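Cytosol aminopeptidase (Coxiella burnetii, PDB 3IJ3) is a member of the M17 family of metallopeptidases that probably removes amino-terminal residues from peptides with the help of manganese ions. Local coordinates at residues Y171-L176 / G276-L281. Residues are numbered along the deposited sequence; the frame is centred on the assembly and turned at random.
Sequences YLIRDL and GAAHAL
Ile173 presses against Ala278 and His279 where the nearly antiparallel segments 171-176 and 276-281 have their nearest CA atoms, those of Ile173 and Ala278, 5.2 Å apart. The axes of these segments approach to 9.1 Å, consistent with the small side chain of Ala278 at the interface, and cross at 160°. The two branches of Ile173 have different partners. CG1, anti to its own carbonyl carbon (chi1 -68°), rests 3.5 Å from Ala278 O, while CG2, anti to the backbone N, meets His279 CE1 obliquely at 3.9 Å. The bond to CB of His279 points away from segment 171-176, yet the imidazole at its end comes back to receive this methyl; hydrogen bonds from ND1 to Gly275 O and between NE2 and Met468 N fix its rotation and satisfy both nitrogens in a buried setting. On the other flank of Ala278, the methyl CB is touched by Leu176 CD1 at 4.1 Å. The same CD1 reaches Leu281 CD2 at 3.9 Å, the two leucine side chains crossing at about a right angle. Packing slackens toward Leu172, which is partly exposed: its CD2 stays 4.4 Å from Leu281 CD2, and a bound PEG molecule lies near this side chain. The contact thus joins helices 157-178 and 275-289 within the catalytic domain by apolar packing; the His279 side chain lies about 14 Å from the bound lithium ion. Helix 186-200 closes the leucine side through Ala192 and Val196, helix 470-481 covers Ile173 and His279 with Leu470, and strand 295-305 backs helix 275-289 through Leu298 and Ile300.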
loop_
_atom_site.group_PDB
_atom_site.type_symbol
_atom_site.label_atom_id
_atom_site.label_comp_id
_atom_site.label_asym_id
_atom_site.label_seq_id
_atom_site.Cartn_x
_atom_site.Cartn_y
_atom_site.Cartn_z
ATOM N N TYR A 171 1.090 -39.057 -7.826
ATOM C CA TYR A 171 0.395 -39.038 -6.536
ATOM C C TYR A 171 1.347 -38.669 -5.390
ATOM O O TYR A 171 0.974 -37.918 -4.460
ATOM C CB TYR A 171 -0.271 -40.368 -6.258
ATOM C CG TYR A 171 -1.679 -40.533 -6.842
ATOM C CD1 TYR A 171 -2.042 -39.986 -8.072
ATOM C CD2 TYR A 171 -2.608 -41.314 -6.181
ATOM C CE1 TYR A 171 -3.344 -40.193 -8.607
ATOM C CE2 TYR A 171 -3.876 -41.521 -6.697
ATOM C CZ TYR A 171 -4.244 -40.953 -7.900
ATOM O OH TYR A 171 -5.537 -41.215 -8.375
ATOM N N LEU A 172 2.565 -39.209 -5.431
ATOM C CA LEU A 172 3.566 -38.900 -4.418
ATOM C C LEU A 172 3.876 -37.395 -4.430
ATOM O O LEU A 172 3.921 -36.751 -3.381
ATOM C CB LEU A 172 4.845 -39.704 -4.635
ATOM C CG LEU A 172 6.028 -39.369 -3.742
ATOM C CD1 LEU A 172 5.670 -39.640 -2.264
ATOM C CD2 LEU A 172 7.253 -40.227 -4.179
ATOM N N ILE A 173 4.127 -36.846 -5.624
ATOM C CA ILE A 173 4.425 -35.414 -5.776
ATOM C C ILE A 173 3.277 -34.569 -5.237
ATOM O O ILE A 173 3.495 -33.626 -4.458
ATOM C CB ILE A 173 4.730 -35.069 -7.253
ATOM C CG1 ILE A 173 6.048 -35.716 -7.668
ATOM C CG2 ILE A 173 4.820 -33.549 -7.480
ATOM C CD1 ILE A 173 6.351 -35.652 -9.153
ATOM N N ARG A 174 2.055 -34.913 -5.646
ATOM C CA ARG A 174 0.872 -34.199 -5.175
ATOM C C ARG A 174 0.748 -34.282 -3.671
ATOM O O ARG A 174 0.478 -33.273 -3.027
ATOM C CB ARG A 174 -0.388 -34.731 -5.851
ATOM C CG ARG A 174 -0.511 -34.346 -7.323
ATOM C CD ARG A 174 -1.707 -35.042 -7.935
ATOM N NE ARG A 174 -1.995 -34.585 -9.293
ATOM C CZ ARG A 174 -3.061 -34.966 -9.995
ATOM N NH1 ARG A 174 -3.904 -35.860 -9.496
ATOM N NH2 ARG A 174 -3.263 -34.489 -11.221
ATOM N N ASP A 175 0.954 -35.477 -3.107
ATOM C CA ASP A 175 0.850 -35.684 -1.654
ATOM C C ASP A 175 1.874 -34.852 -0.877
ATOM O O ASP A 175 1.519 -34.198 0.113
ATOM C CB ASP A 175 1.016 -37.175 -1.257
ATOM C CG ASP A 175 -0.208 -38.050 -1.585
ATOM O OD1 ASP A 175 -1.304 -37.537 -1.879
ATOM O OD2 ASP A 175 -0.060 -39.298 -1.497
ATOM N N LEU A 176 3.136 -34.859 -1.322
ATOM C CA LEU A 176 4.172 -34.112 -0.627
ATOM C C LEU A 176 3.868 -32.609 -0.643
ATOM O O LEU A 176 3.995 -31.931 0.366
ATOM C CB LEU A 176 5.548 -34.395 -1.241
ATOM C CG LEU A 176 6.060 -35.828 -1.040
ATOM C CD1 LEU A 176 7.378 -36.054 -1.868
ATOM C CD2 LEU A 176 6.284 -36.142 0.446
ATOM N N GLY A 276 9.931 -28.251 -5.830
ATOM C CA GLY A 276 11.072 -28.645 -6.648
ATOM C C GLY A 276 11.685 -29.931 -6.127
ATOM O O GLY A 276 12.084 -30.813 -6.901
ATOM N N ALA A 277 11.756 -30.051 -4.796
ATOM C CA ALA A 277 12.272 -31.256 -4.158
ATOM C C ALA A 277 11.355 -32.424 -4.502
ATOM O O ALA A 277 11.821 -33.539 -4.819
ATOM C CB ALA A 277 12.346 -31.077 -2.628
ATOM N N ALA A 278 10.043 -32.194 -4.423
ATOM C CA ALA A 278 9.085 -33.283 -4.749
ATOM C C ALA A 278 9.268 -33.750 -6.191
ATOM O O ALA A 278 9.236 -34.966 -6.481
ATOM C CB ALA A 278 7.655 -32.850 -4.477
ATOM N N HIS A 279 9.441 -32.794 -7.101
ATOM C CA HIS A 279 9.672 -33.111 -8.523
ATOM C C HIS A 279 10.956 -33.885 -8.731
ATOM O O HIS A 279 10.985 -34.870 -9.490
ATOM C CB HIS A 279 9.686 -31.837 -9.373
ATOM C CG HIS A 279 8.324 -31.352 -9.726
ATOM N ND1 HIS A 279 7.439 -30.841 -8.788
ATOM C CD2 HIS A 279 7.677 -31.332 -10.908
ATOM C CE1 HIS A 279 6.311 -30.521 -9.396
ATOM N NE2 HIS A 279 6.428 -30.814 -10.678
ATOM N N ALA A 280 12.040 -33.421 -8.102
ATOM C CA ALA A 280 13.326 -34.100 -8.241
ATOM C C ALA A 280 13.223 -35.530 -7.676
ATOM O O ALA A 280 13.711 -36.484 -8.291
ATOM C CB ALA A 280 14.440 -33.294 -7.553
ATOM N N LEU A 281 12.553 -35.689 -6.524
ATOM C CA LEU A 281 12.351 -37.023 -5.955
ATOM C C LEU A 281 11.489 -37.893 -6.884
ATOM O O LEU A 281 11.786 -39.069 -7.107
ATOM C CB LEU A 281 11.693 -36.922 -4.566
ATOM C CG LEU A 281 11.344 -38.251 -3.905
ATOM C CD1 LEU A 281 12.592 -39.175 -3.768
ATOM C CD2 LEU A 281 10.663 -38.021 -2.542
#